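Local coordinates for protein aminotransferase (Streptomyces pactum, PDB 4ZM4) that belongs to the class-III aminotransferases, pyridoxal-phosphate-dependent proteins of the large PLP aminotransferase clan, and forms a two-chain assembly, at residues A134-G139 with M297-S302; Q235-L240 with A246-D251; V360-V365 with M369-L374; P380-R385 with A391-F396. The protein carries 1 engineered substitution. One frame throughout, in Å; residues are numbered along the deposited sequence.

Contact 1: A134-G139 with M297-S302; sequences ARATTG and MRMLAS
The last turn of helix 123-138 meets the short helix 298-301 at the surface of the PLP aminotransferase fold, where Ala-136 and Thr-137 face Met-299 and Arg-298. Most of the touching falls to the Met-299 sulfur. It lies against the helix backbone, with SD 3.6 Å from the Ala-136 O and also 3.6 Å from the Thr-137 CA, while the Ala-136 CB stands off at 4.2 Å from SD. Thr-137 and Met-299 run past each other in opposite directions, and this brings OG1 of the threonine to 3.7 Å from SD.

The two branches of Thr-137 do different work. With chi1 at -61°, CG2 lies anti to the backbone N and reaches over one face of the Arg-298 guanidinium, 3.2 Å from NH2, which is tight. The hydroxyl, beside the backbone N, donates to Leu-133 O one turn back in its own helix. It also accepts from a water 3.0 Å from OG1, and that same water accepts from Met-299 N at 3.0 Å. Met-297 occupies the N-cap position, so Met-299 N belongs to the first turn, where a helix has amides without an acceptor of its own; here the water serves one of them and joins the two helices. Arg-298 is tied back by NE to His-295 O.

Around the contact, Leu-133 packs on Met-297, Met-299 and Leu-300, strand 247-251 brings Met-247 up to Thr-137, and Leu-180 of the second subunit packs on Ala-136.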
loop_
_atom_site.group_PDB
_atom_site.type_symbol
_atom_site.label_atom_id
_atom_site.label_comp_id
_atom_site.label_asym_id
_atom_site.label_seq_id
_atom_site.Cartn_x
_atom_site.Cartn_y
_atom_site.Cartn_z
ATOM N N ALA B 134 -0.061 -2.415 19.040
ATOM C CA ALA B 134 -0.871 -2.644 20.229
ATOM C C ALA B 134 -0.608 -4.030 20.891
ATOM O O ALA B 134 -0.569 -4.153 22.134
ATOM C CB ALA B 134 -2.353 -2.486 19.911
ATOM N N ARG B 135 -0.460 -5.066 20.070
ATOM C CA ARG B 135 -0.131 -6.400 20.601
ATOM C C ARG B 135 1.252 -6.368 21.235
ATOM O O ARG B 135 1.447 -6.889 22.349
ATOM C CB ARG B 135 -0.220 -7.464 19.505
ATOM C CG ARG B 135 -1.630 -7.683 18.965
ATOM C CD ARG B 135 -1.645 -8.660 17.802
ATOM N NE ARG B 135 -2.942 -9.332 17.681
ATOM C CZ ARG B 135 -3.801 -9.260 16.661
ATOM N NH1 ARG B 135 -3.521 -8.530 15.566
ATOM N NH2 ARG B 135 -4.973 -9.959 16.747
ATOM N N ALA B 136 2.226 -5.765 20.543
ATOM C CA ALA B 136 3.611 -5.704 21.062
ATOM C C ALA B 136 3.705 -4.893 22.369
ATOM O O ALA B 136 4.465 -5.264 23.278
ATOM C CB ALA B 136 4.555 -5.128 20.036
ATOM N N THR B 137 2.923 -3.823 22.458
ATOM C CA THR B 137 2.996 -2.885 23.558
ATOM C C THR B 137 2.350 -3.462 24.827
ATOM O O THR B 137 2.883 -3.331 25.923
ATOM C CB THR B 137 2.352 -1.523 23.134
ATOM O OG1 THR B 137 3.071 -0.984 22.031
ATOM C CG2 THR B 137 2.381 -0.485 24.266
ATOM N N THR B 138 1.183 -4.055 24.670
ATOM C CA THR B 138 0.441 -4.606 25.789
ATOM C C THR B 138 0.903 -6.011 26.143
ATOM O O THR B 138 0.598 -6.516 27.211
ATOM C CB THR B 138 -1.046 -4.701 25.446
ATOM O OG1 THR B 138 -1.219 -5.461 24.239
ATOM C CG2 THR B 138 -1.643 -3.324 25.244
ATOM N N GLY B 139 1.625 -6.675 25.249
ATOM C CA GLY B 139 1.979 -8.080 25.446
ATOM C C GLY B 139 0.755 -8.975 25.364
ATOM O O GLY B 139 0.767 -10.084 25.872
ATOM N N MET B 297 3.386 5.486 21.239
ATOM C CA MET B 297 4.309 5.228 20.129
ATOM C C MET B 297 5.718 4.793 20.543
ATOM O O MET B 297 6.609 4.735 19.698
ATOM C CB MET B 297 4.399 6.475 19.223
ATOM C CG MET B 297 3.083 6.810 18.527
ATOM S SD MET B 297 2.655 5.489 17.372
ATOM C CE MET B 297 3.693 5.954 15.979
ATOM N N ARG B 298 5.905 4.501 21.823
ATOM C CA ARG B 298 7.241 4.340 22.399
ATOM C C ARG B 298 8.042 3.186 21.794
ATOM O O ARG B 298 9.264 3.275 21.682
ATOM C CB ARG B 298 7.168 4.205 23.946
ATOM C CG ARG B 298 6.794 2.808 24.455
ATOM C CD ARG B 298 6.338 2.790 25.910
ATOM N NE ARG B 298 4.886 2.585 25.949
ATOM C CZ ARG B 298 4.227 1.698 26.684
ATOM N NH1 ARG B 298 4.852 0.889 27.510
ATOM N NH2 ARG B 298 2.906 1.649 26.603
ATOM N N MET B 299 7.382 2.087 21.416
ATOM C CA MET B 299 8.122 0.957 20.856
ATOM C C MET B 299 8.593 1.224 19.431
ATOM O O MET B 299 9.471 0.517 18.921
ATOM C CB MET B 299 7.323 -0.325 20.953
ATOM C CG MET B 299 6.984 -0.693 22.394
ATOM S SD MET B 299 6.470 -2.409 22.571
ATOM C CE MET B 299 8.046 -3.282 22.505
ATOM N N LEU B 300 8.008 2.215 18.766
ATOM C CA LEU B 300 8.463 2.592 17.437
ATOM C C LEU B 300 9.528 3.648 17.525
ATOM O O LEU B 300 10.341 3.775 16.621
ATOM C CB LEU B 300 7.290 3.049 16.565
ATOM C CG LEU B 300 6.391 1.925 16.098
ATOM C CD1 LEU B 300 5.180 2.473 15.350
ATOM C CD2 LEU B 300 7.131 0.943 15.208
ATOM N N ALA B 301 9.504 4.453 18.593
ATOM C CA ALA B 301 10.541 5.484 18.810
ATOM C C ALA B 301 11.851 4.794 19.088
ATOM O O ALA B 301 12.891 5.277 18.693
ATOM C CB ALA B 301 10.170 6.417 19.962
ATOM N N SER B 302 11.785 3.643 19.754
ATOM C CA SER B 302 12.958 2.840 20.057
ATOM C C SER B 302 13.323 1.872 18.924
ATOM O O SER B 302 14.321 1.168 19.012
ATOM C CB SER B 302 12.701 2.047 21.336
ATOM O OG SER B 302 11.691 1.072 21.137
HETATM O O HOH W 1 4.402 1.692 21.732
#

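Contact 2: Q235-L240 with A246-D251; sequences QLLREL and AMLVFD. With P3B ((3E,4R,5R)-4,5-dihydroxy-3-{[(Z)-{3-hydroxy-2-methyl-5-[(phosphonooxy)methyl]pyridin-4(1H)-ylidene}methyl]imino}cyclohex-1-ene-1-carboxylic acid), chain H.
Leu-248 makes the close part of this contact by pressing into helix 233-244 at Arg-238. Its CD2 lies 3.8 Å from the Arg-238 CA and 3.9 Å from the backbone N of the same residue, so the methyl rests on the helix backbone itself. A chi1 of 178° sets the leucine CG anti to the backbone N, and CD2 is the branch that reaches the Arg-238 backbone. Beside it the fit is slacker: CD1 of Leu-237 comes no nearer than 4.4 Å to CD1 of Leu-248, although Leu-237 is buried, with Leu-201 and Val-215 also against it.

Helix and strand are consecutive parts of a beta-alpha-beta crossover that leaves strand 212-217 and returns as its parallel neighbour, strand 247-251, in the central sheet of the PLP aminotransferase fold.

On the more open side stands Arg-238, itself partly exposed, which bends at chi2 and chi3 so that its end comes back toward Leu-248. Its guanidinium turns one face to the Leu-248 CB, which sits 3.9 Å above the plane, toward the rim. A salt bridge from NH2 to Asp-273 and a bond from NH1 to Glu-271 O hold that plane.

At the far end of the strand, OD2 of Asp-251 accepts from NAP of P3B at 2.6 Å (N-H...O 156°). His-151 ND1 also bonds to OD2, and Val-253 N holds OD1.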
loop_
_atom_site.group_PDB
_atom_site.type_symbol
_atom_site.label_atom_id
_atom_site.label_comp_id
_atom_site.label_asym_id
_atom_site.label_seq_id
_atom_site.Cartn_x
_atom_site.Cartn_y
_atom_site.Cartn_z
ATOM N N GLN B 235 -17.373 7.418 24.518
ATOM C CA GLN B 235 -16.907 7.743 25.857
ATOM C C GLN B 235 -16.744 6.424 26.616
ATOM O O GLN B 235 -15.751 6.219 27.326
ATOM C CB GLN B 235 -17.896 8.685 26.571
ATOM C CG GLN B 235 -17.940 10.102 25.985
ATOM C CD GLN B 235 -18.632 10.226 24.619
ATOM O OE1 GLN B 235 -19.236 9.265 24.093
ATOM N NE2 GLN B 235 -18.597 11.428 24.067
ATOM N N LEU B 236 -17.740 5.556 26.467
ATOM C CA LEU B 236 -17.758 4.275 27.135
ATOM C C LEU B 236 -16.579 3.431 26.700
ATOM O O LEU B 236 -15.956 2.761 27.536
ATOM C CB LEU B 236 -19.073 3.534 26.860
ATOM C CG LEU B 236 -19.207 2.137 27.487
ATOM C CD1 LEU B 236 -19.111 2.183 29.003
ATOM C CD2 LEU B 236 -20.523 1.488 27.064
ATOM N N LEU B 237 -16.279 3.455 25.401
ATOM C CA LEU B 237 -15.164 2.696 24.851
ATOM C C LEU B 237 -13.863 3.137 25.431
ATOM O O LEU B 237 -13.037 2.328 25.842
ATOM C CB LEU B 237 -15.091 2.854 23.334
ATOM C CG LEU B 237 -15.568 1.707 22.470
ATOM C CD1 LEU B 237 -15.482 2.145 21.007
ATOM C CD2 LEU B 237 -14.718 0.452 22.700
ATOM N N ARG B 238 -13.664 4.441 25.450
ATOM C CA ARG B 238 -12.471 5.060 26.051
ATOM C C ARG B 238 -12.317 4.673 27.530
ATOM O O ARG B 238 -11.196 4.503 28.033
ATOM C CB ARG B 238 -12.543 6.612 25.899
ATOM C CG ARG B 238 -11.460 7.417 26.630
ATOM C CD ARG B 238 -10.067 7.214 26.067
ATOM N NE ARG B 238 -9.490 5.895 26.310
ATOM C CZ ARG B 238 -8.293 5.484 25.869
ATOM N NH1 ARG B 238 -7.479 6.306 25.184
ATOM N NH2 ARG B 238 -7.889 4.247 26.129
ATOM N N GLU B 239 -13.433 4.580 28.248
ATOM C CA GLU B 239 -13.349 4.263 29.664
ATOM C C GLU B 239 -12.943 2.803 29.873
ATOM O O GLU B 239 -12.095 2.514 30.689
ATOM C CB GLU B 239 -14.683 4.550 30.347
ATOM C CG GLU B 239 -14.620 4.603 31.866
ATOM C CD GLU B 239 -15.999 4.812 32.474
ATOM O OE1 GLU B 239 -16.664 5.802 32.097
ATOM O OE2 GLU B 239 -16.416 4.022 33.335
ATOM N N LEU B 240 -13.592 1.897 29.141
ATOM C CA LEU B 240 -13.360 0.472 29.315
ATOM C C LEU B 240 -11.953 0.127 28.890
ATOM O O LEU B 240 -11.228 -0.507 29.644
ATOM C CB LEU B 240 -14.386 -0.367 28.534
ATOM C CG LEU B 240 -15.828 -0.311 29.046
ATOM C CD1 LEU B 240 -16.778 -1.028 28.103
ATOM C CD2 LEU B 240 -15.974 -0.897 30.435
ATOM N N ALA B 246 -6.250 -1.752 27.582
ATOM C CA ALA B 246 -6.337 -2.012 26.147
ATOM C C ALA B 246 -6.156 -0.723 25.378
ATOM O O ALA B 246 -6.645 0.316 25.789
ATOM C CB ALA B 246 -7.683 -2.639 25.813
ATOM N N MET B 247 -5.463 -0.766 24.245
ATOM C CA MET B 247 -5.288 0.446 23.427
ATOM C C MET B 247 -6.557 0.671 22.633
ATOM O O MET B 247 -7.131 -0.275 22.082
ATOM C CB MET B 247 -4.047 0.340 22.526
ATOM C CG MET B 247 -2.767 0.195 23.339
ATOM S SD MET B 247 -1.248 0.343 22.377
ATOM C CE MET B 247 -1.113 2.116 22.197
ATOM N N LEU B 248 -7.028 1.907 22.613
ATOM C CA LEU B 248 -8.158 2.282 21.777
ATOM C C LEU B 248 -7.597 2.809 20.444
ATOM O O LEU B 248 -6.792 3.750 20.440
ATOM C CB LEU B 248 -9.041 3.339 22.464
ATOM C CG LEU B 248 -10.262 3.872 21.675
ATOM C CD1 LEU B 248 -11.171 2.766 21.179
ATOM C CD2 LEU B 248 -11.057 4.842 22.533
ATOM N N VAL B 249 -7.990 2.146 19.344
ATOM C CA VAL B 249 -7.561 2.514 18.005
ATOM C C VAL B 249 -8.741 3.075 17.213
ATOM O O VAL B 249 -9.658 2.346 16.877
ATOM C CB VAL B 249 -6.944 1.314 17.242
ATOM C CG1 VAL B 249 -6.301 1.774 15.960
ATOM C CG2 VAL B 249 -5.872 0.599 18.081
ATOM N N PHE B 250 -8.691 4.362 16.881
ATOM C CA PHE B 250 -9.676 4.938 15.975
ATOM C C PHE B 250 -9.132 4.786 14.580
ATOM O O PHE B 250 -8.068 5.317 14.238
ATOM C CB PHE B 250 -9.932 6.439 16.250
ATOM C CG PHE B 250 -10.895 6.718 17.373
ATOM C CD1 PHE B 250 -11.425 5.714 18.156
ATOM C CD2 PHE B 250 -11.231 8.022 17.678
ATOM C CE1 PHE B 250 -12.293 5.997 19.213
ATOM C CE2 PHE B 250 -12.081 8.321 18.735
ATOM C CZ PHE B 250 -12.622 7.298 19.497
ATOM N N ASP B 251 -9.875 4.071 13.752
ATOM C CA ASP B 251 -9.627 4.053 12.306
ATOM C C ASP B 251 -10.310 5.274 11.740
ATOM O O ASP B 251 -11.491 5.252 11.472
ATOM C CB ASP B 251 -10.163 2.755 11.669
ATOM C CG ASP B 251 -9.809 2.623 10.217
ATOM O OD1 ASP B 251 -9.324 3.597 9.611
ATOM O OD2 ASP B 251 -10.028 1.513 9.657
HETATM O OAH P3B H . -6.424 -0.434 2.143
HETATM P PBA P3B H . -7.093 0.982 1.897
HETATM O OAI P3B H . -8.108 0.712 0.827
HETATM O OAC P3B H . -6.114 2.051 1.440
HETATM O OAQ P3B H . -7.823 1.266 3.375
HETATM C CAM P3B H . -8.490 0.213 4.143
HETATM C CAV P3B H . -9.438 0.831 4.921
HETATM C CAL P3B H . -9.136 1.008 6.264
HETATM N NAP P3B H . -10.058 1.673 7.063
HETATM C CAU P3B H . -11.234 2.160 6.542
HETATM C CAA P3B H . -12.154 2.786 7.342
HETATM C CAW P3B H . -11.536 1.958 5.269
HETATM O OAE P3B H . -12.710 2.459 4.821
HETATM C CAX P3B H . -10.659 1.326 4.386
HETATM C CAJ P3B H . -11.024 1.119 3.009
HETATM N NAO P3B H . -12.293 1.385 2.549
HETATM C CAT P3B H . -12.689 1.083 1.271
HETATM C CAK P3B H . -11.948 0.317 0.329
HETATM C CAS P3B H . -12.414 -0.038 -0.932
HETATM C CAR P3B H . -11.620 -0.747 -1.853
HETATM O OAD P3B H . -11.994 -0.975 -3.015
HETATM O OAB P3B H . -10.564 -1.247 -1.549
HETATM C CAN P3B H . -13.523 0.513 -1.444
HETATM C CAY P3B H . -14.354 1.472 -0.578
HETATM O OAF P3B H . -15.705 1.083 -0.895
HETATM C CAZ P3B H . -14.045 1.462 0.974
HETATM O OAG P3B H . -14.487 2.638 1.745
#

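Contact 3: V360-V365 with M369-L374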
loop_
_atom_site.group_PDB
_atom_site.type_symbol
_atom_site.label_atom_id
_atom_site.label_comp_id
_atom_site.label_asym_id
_atom_site.label_seq_id
_atom_site.Cartn_x
_atom_site.Cartn_y
_atom_site.Cartn_z
ATOM N N VAL B 360 -37.173 6.845 2.300
ATOM C CA VAL B 360 -35.718 6.848 2.183
ATOM C C VAL B 360 -35.119 7.008 3.592
ATOM O O VAL B 360 -35.685 7.697 4.427
ATOM C CB VAL B 360 -35.293 7.995 1.264
ATOM C CG1 VAL B 360 -35.529 9.340 1.940
ATOM C CG2 VAL B 360 -33.848 7.851 0.843
ATOM N N HIS B 361 -33.983 6.361 3.849
ATOM C CA HIS B 361 -33.194 6.658 5.035
ATOM C C HIS B 361 -31.921 7.378 4.637
ATOM O O HIS B 361 -31.229 6.948 3.704
ATOM C CB HIS B 361 -32.833 5.402 5.813
ATOM C CG HIS B 361 -32.280 5.695 7.176
ATOM N ND1 HIS B 361 -33.091 5.943 8.259
ATOM C CD2 HIS B 361 -31.006 5.813 7.625
ATOM C CE1 HIS B 361 -32.344 6.193 9.319
ATOM N NE2 HIS B 361 -31.074 6.109 8.965
ATOM N N ILE B 362 -31.630 8.483 5.320
ATOM C CA ILE B 362 -30.461 9.333 5.026
ATOM C C ILE B 362 -29.750 9.653 6.331
ATOM O O ILE B 362 -30.373 10.186 7.246
ATOM C CB ILE B 362 -30.883 10.667 4.373
ATOM C CG1 ILE B 362 -31.555 10.422 3.026
ATOM C CG2 ILE B 362 -29.672 11.581 4.178
ATOM C CD1 ILE B 362 -32.124 11.673 2.364
ATOM N N ASN B 363 -28.497 9.239 6.459
ATOM C CA ASN B 363 -27.665 9.633 7.595
ATOM C C ASN B 363 -26.549 10.545 7.086
ATOM O O ASN B 363 -26.031 10.329 6.015
ATOM C CB ASN B 363 -27.034 8.426 8.307
ATOM C CG ASN B 363 -28.036 7.592 9.111
ATOM O OD1 ASN B 363 -27.966 6.352 9.096
ATOM N ND2 ASN B 363 -28.908 8.244 9.866
ATOM N N ARG B 364 -26.197 11.558 7.853
ATOM C CA ARG B 364 -25.159 12.446 7.440
ATOM C C ARG B 364 -24.266 12.905 8.599
ATOM O O ARG B 364 -24.737 13.182 9.694
ATOM C CB ARG B 364 -25.770 13.658 6.740
ATOM C CG ARG B 364 -24.729 14.578 6.086
ATOM C CD ARG B 364 -25.388 15.702 5.287
ATOM N NE ARG B 364 -26.113 16.636 6.148
ATOM C CZ ARG B 364 -25.550 17.588 6.890
ATOM N NH1 ARG B 364 -24.234 17.754 6.906
ATOM N NH2 ARG B 364 -26.321 18.392 7.627
ATOM N N VAL B 365 -22.964 12.966 8.349
ATOM C CA VAL B 365 -22.037 13.597 9.253
ATOM C C VAL B 365 -21.117 14.425 8.350
ATOM O O VAL B 365 -20.176 13.881 7.716
ATOM C CB VAL B 365 -21.230 12.578 10.096
ATOM C CG1 VAL B 365 -20.332 13.307 11.075
ATOM C CG2 VAL B 365 -22.144 11.625 10.854
ATOM N N MET B 369 -22.191 10.878 3.873
ATOM C CA MET B 369 -23.636 10.807 3.699
ATOM C C MET B 369 -24.079 9.440 3.123
ATOM O O MET B 369 -23.540 9.010 2.093
ATOM C CB MET B 369 -24.040 11.937 2.751
ATOM C CG MET B 369 -25.511 12.184 2.624
ATOM S SD MET B 369 -25.757 13.722 1.703
ATOM C CE MET B 369 -27.546 13.588 1.554
ATOM N N SER B 370 -25.071 8.804 3.758
ATOM C CA SER B 370 -25.728 7.574 3.206
ATOM C C SER B 370 -27.171 7.898 2.794
ATOM O O SER B 370 -27.881 8.624 3.493
ATOM C CB SER B 370 -25.651 6.251 4.025
ATOM O OG SER B 370 -26.299 6.298 5.272
ATOM N N VAL B 371 -27.557 7.352 1.648
ATOM C CA VAL B 371 -28.887 7.511 1.069
ATOM C C VAL B 371 -29.376 6.147 0.603
ATOM O O VAL B 371 -28.830 5.582 -0.334
ATOM C CB VAL B 371 -28.892 8.474 -0.152
ATOM C CG1 VAL B 371 -30.278 8.533 -0.789
ATOM C CG2 VAL B 371 -28.457 9.867 0.254
ATOM N N ALA B 372 -30.401 5.630 1.276
ATOM C CA ALA B 372 -30.903 4.308 1.038
ATOM C C ALA B 372 -32.416 4.335 0.866
ATOM O O ALA B 372 -33.136 4.865 1.689
ATOM C CB ALA B 372 -30.511 3.388 2.198
ATOM N N LEU B 373 -32.871 3.696 -0.197
ATOM C CA LEU B 373 -34.258 3.547 -0.522
ATOM C C LEU B 373 -34.821 2.419 0.336
ATOM O O LEU B 373 -34.249 1.329 0.391
ATOM C CB LEU B 373 -34.348 3.197 -2.006
ATOM C CG LEU B 373 -35.608 3.288 -2.833
ATOM C CD1 LEU B 373 -36.202 4.672 -2.820
ATOM C CD2 LEU B 373 -35.246 2.930 -4.258
ATOM N N LEU B 374 -35.935 2.677 1.020
ATOM C CA LEU B 374 -36.502 1.725 1.971
ATOM C C LEU B 374 -37.607 0.845 1.391
ATOM O O LEU B 374 -38.259 1.204 0.427
ATOM C CB LEU B 374 -37.037 2.480 3.193
ATOM C CG LEU B 374 -36.055 3.390 3.917
ATOM C CD1 LEU B 374 -36.684 3.979 5.159
ATOM C CD2 LEU B 374 -34.777 2.645 4.294
#
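Ala-372 O is approached by three groups of the opposite strand: His-361 N bonds to it at 2.8 Å (160° at the hydrogen), the Val-360 CA makes a C-H...O contact at 3.3 Å, and the Val-360 CG2 packs 3.2 Å away. The return bond, Ala-372 N to His-361 O, completes the pair. Asn-363 and Ser-370 form the next hydrogen-bonded pair; there Ser-370 N to Asn-363 O is straight (163°), but Asn-363 N reaches Ser-370 O at a poorer 138°.

The two strands make an antiparallel beta hairpin, extended beyond 368-373 by the short strand 421-422. On one face, Ile-362 and Met-369 lie side by side and point the same way, with CG2 of the isoleucine 3.9 Å from CE of the methionine. The Met-369 chain can reach that far because it is extended throughout. Arg-364 crosses Met-369 at a slant, its CD 4.1 Å from SD, and ends in salt bridges to Glu-346 and Glu-339 of helix 334-355.

On the other face, the His-361 CB rests 3.7 Å from CD2 of Leu-374. The imidazole NE2 gives a weak bond to Asn-363 OD1, which lies at the edge of the ring, in its plane. Ser-370 OG bonds to Val-226 N.

Contact 4: P380-R385 with A391-F396; sequences PSAEPR and AALVDF
Leu-393 packs back on Ala-382 and Pro-384 in the loop that leads into helix 387-393, a loop-to-helix connection that follows strand 368-373 in this class-III aminotransferase.

The apolar contacts are the whole of what passes between the two segments. CD1 of Leu-393 does nearly all the touching: it lies 3.4 Å from CB of Ala-382, a close fit, and 4.0 Å from CD of Pro-384. The second methyl, CD2, comes to 4.2 Å from the Ala-382 CB, so the alanine methyl faces the forked end of the leucine. The proline ring meets that end obliquely, by its CD and CG corner. A chi1 of -55° turns the leucine CG away from its carbonyl carbon, and chi2 near 177° carries CD1 on out to the loop. Leu-374 also packs on Leu-393, and Pro-384 also packs on His-361, Gln-389 and Leu-390.

The polar bonds lie within a segment or run to neighbours outside the two. In the loop, Arg-385 N, just ahead of the helix, bonds to Gln-389 OE1. Val-394 N bonds to Ala-391 O, while Lys-375 NZ donates to Ala-392 O. Asp-395 is the N-cap of the following helix, 396-408; its side chain accepts from a backbone N there, and OD2 forms a salt bridge with Arg-398.

An aliphatic group covers a ring within 391-396: CG1 of Val-394 sits 3.7 Å above the plane of the Phe-396 ring, over its centre.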
loop_
_atom_site.group_PDB
_atom_site.type_symbol
_atom_site.label_atom_id
_atom_site.label_comp_id
_atom_site.label_asym_id
_atom_site.label_seq_id
_atom_site.Cartn_x
_atom_site.Cartn_y
_atom_site.Cartn_z
ATOM N N PRO B 380 -40.710 4.022 8.280
ATOM C CA PRO B 380 -40.038 5.271 7.874
ATOM C C PRO B 380 -39.279 5.997 8.988
ATOM O O PRO B 380 -38.264 6.659 8.691
ATOM C CB PRO B 380 -41.189 6.159 7.350
ATOM C CG PRO B 380 -42.463 5.396 7.591
ATOM C CD PRO B 380 -42.092 3.956 7.767
ATOM N N SER B 381 -39.765 5.886 10.242
ATOM C CA SER B 381 -39.214 6.660 11.359
ATOM C C SER B 381 -38.025 5.999 12.095
ATOM O O SER B 381 -37.506 6.546 13.083
ATOM C CB SER B 381 -40.318 6.901 12.379
ATOM O OG SER B 381 -40.571 5.687 13.089
ATOM N N ALA B 382 -37.600 4.824 11.637
ATOM C CA ALA B 382 -36.545 4.079 12.316
ATOM C C ALA B 382 -35.230 4.846 12.369
ATOM O O ALA B 382 -34.892 5.534 11.405
ATOM C CB ALA B 382 -36.341 2.744 11.613
ATOM N N GLU B 383 -34.501 4.743 13.489
ATOM C CA GLU B 383 -33.080 5.164 13.523
ATOM C C GLU B 383 -32.198 3.968 13.897
ATOM O O GLU B 383 -31.888 3.754 15.064
ATOM C CB GLU B 383 -32.777 6.336 14.461
ATOM C CG GLU B 383 -33.078 7.725 13.898
ATOM C CD GLU B 383 -32.487 7.994 12.514
ATOM O OE1 GLU B 383 -33.089 8.804 11.789
ATOM O OE2 GLU B 383 -31.443 7.400 12.136
ATOM N N PRO B 384 -31.853 3.145 12.905
ATOM C CA PRO B 384 -31.077 1.970 13.190
ATOM C C PRO B 384 -29.752 2.364 13.787
ATOM O O PRO B 384 -29.175 3.399 13.391
ATOM C CB PRO B 384 -30.894 1.331 11.808
ATOM C CG PRO B 384 -31.081 2.436 10.847
ATOM C CD PRO B 384 -32.143 3.277 11.465
ATOM N N ARG B 385 -29.293 1.573 14.749
ATOM C CA ARG B 385 -28.055 1.877 15.463
ATOM C C ARG B 385 -26.889 1.021 14.989
ATOM O O ARG B 385 -25.749 1.261 15.369
ATOM C CB ARG B 385 -28.248 1.702 16.972
ATOM C CG ARG B 385 -28.511 0.265 17.430
ATOM C CD ARG B 385 -27.753 -0.073 18.730
ATOM N NE ARG B 385 -28.309 -1.198 19.509
ATOM C CZ ARG B 385 -27.961 -2.477 19.357
ATOM N NH1 ARG B 385 -27.052 -2.861 18.437
ATOM N NH2 ARG B 385 -28.534 -3.388 20.123
ATOM N N ALA B 391 -29.744 -2.501 7.429
ATOM C CA ALA B 391 -29.893 -3.366 6.248
ATOM C C ALA B 391 -31.294 -3.880 6.109
ATOM O O ALA B 391 -31.775 -4.059 5.010
ATOM C CB ALA B 391 -28.903 -4.534 6.294
ATOM N N ALA B 392 -31.961 -4.090 7.242
ATOM C CA ALA B 392 -33.291 -4.695 7.238
ATOM C C ALA B 392 -34.341 -3.756 6.674
ATOM O O ALA B 392 -35.327 -4.210 6.168
ATOM C CB ALA B 392 -33.680 -5.160 8.635
ATOM N N LEU B 393 -34.128 -2.452 6.773
ATOM C CA LEU B 393 -35.083 -1.458 6.256
ATOM C C LEU B 393 -34.956 -1.219 4.773
ATOM O O LEU B 393 -35.870 -0.651 4.147
ATOM C CB LEU B 393 -34.879 -0.112 6.947
ATOM C CG LEU B 393 -34.943 -0.078 8.496
ATOM C CD1 LEU B 393 -34.653 1.325 9.012
ATOM C CD2 LEU B 393 -36.289 -0.549 9.007
ATOM N N VAL B 394 -33.860 -1.696 4.192
ATOM C CA VAL B 394 -33.428 -1.241 2.873
ATOM C C VAL B 394 -33.887 -2.168 1.758
ATOM O O VAL B 394 -33.904 -3.376 1.902
ATOM C CB VAL B 394 -31.898 -1.064 2.821
ATOM C CG1 VAL B 394 -31.427 -0.796 1.402
ATOM C CG2 VAL B 394 -31.471 0.069 3.727
ATOM N N ASP B 395 -34.301 -1.573 0.654
ATOM C CA ASP B 395 -34.723 -2.302 -0.527
ATOM C C ASP B 395 -33.569 -2.324 -1.517
ATOM O O ASP B 395 -33.454 -1.446 -2.378
ATOM C CB ASP B 395 -35.950 -1.604 -1.149
ATOM C CG ASP B 395 -36.566 -2.397 -2.301
ATOM O OD1 ASP B 395 -35.887 -3.283 -2.851
ATOM O OD2 ASP B 395 -37.734 -2.119 -2.638
ATOM N N PHE B 396 -32.697 -3.318 -1.391
ATOM C CA PHE B 396 -31.445 -3.375 -2.187
ATOM C C PHE B 396 -31.651 -3.486 -3.688
ATOM O O PHE B 396 -30.984 -2.777 -4.443
ATOM C CB PHE B 396 -30.495 -4.458 -1.658
ATOM C CG PHE B 396 -29.844 -4.096 -0.352
ATOM C CD1 PHE B 396 -28.749 -3.256 -0.315
ATOM C CD2 PHE B 396 -30.365 -4.551 0.854
ATOM C CE1 PHE B 396 -28.158 -2.895 0.896
ATOM C CE2 PHE B 396 -29.786 -4.191 2.065
ATOM C CZ PHE B 396 -28.678 -3.371 2.084
#

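From the N terminus, contact 1 opens first, at the end of helix 123-138, and closes a long loop at helix 298-301. Contact 2 nests inside that loop as a short helix-to-strand return, and the two touch: SD of Met-247 lies against Ala-134, joining helix 123-138 to the central sheet. Contacts 3 and 4 follow in series, closing a hairpin and then a loop-helix turn. Their centres are 9 Å apart, and Leu-373 O to Asp-395 N is a probable hydrogen bond between them, with Leu-374 against Leu-393 O alongside. Contacts 1 and 3, centres about 40 Å apart, lie on opposite sides of the chain's centre.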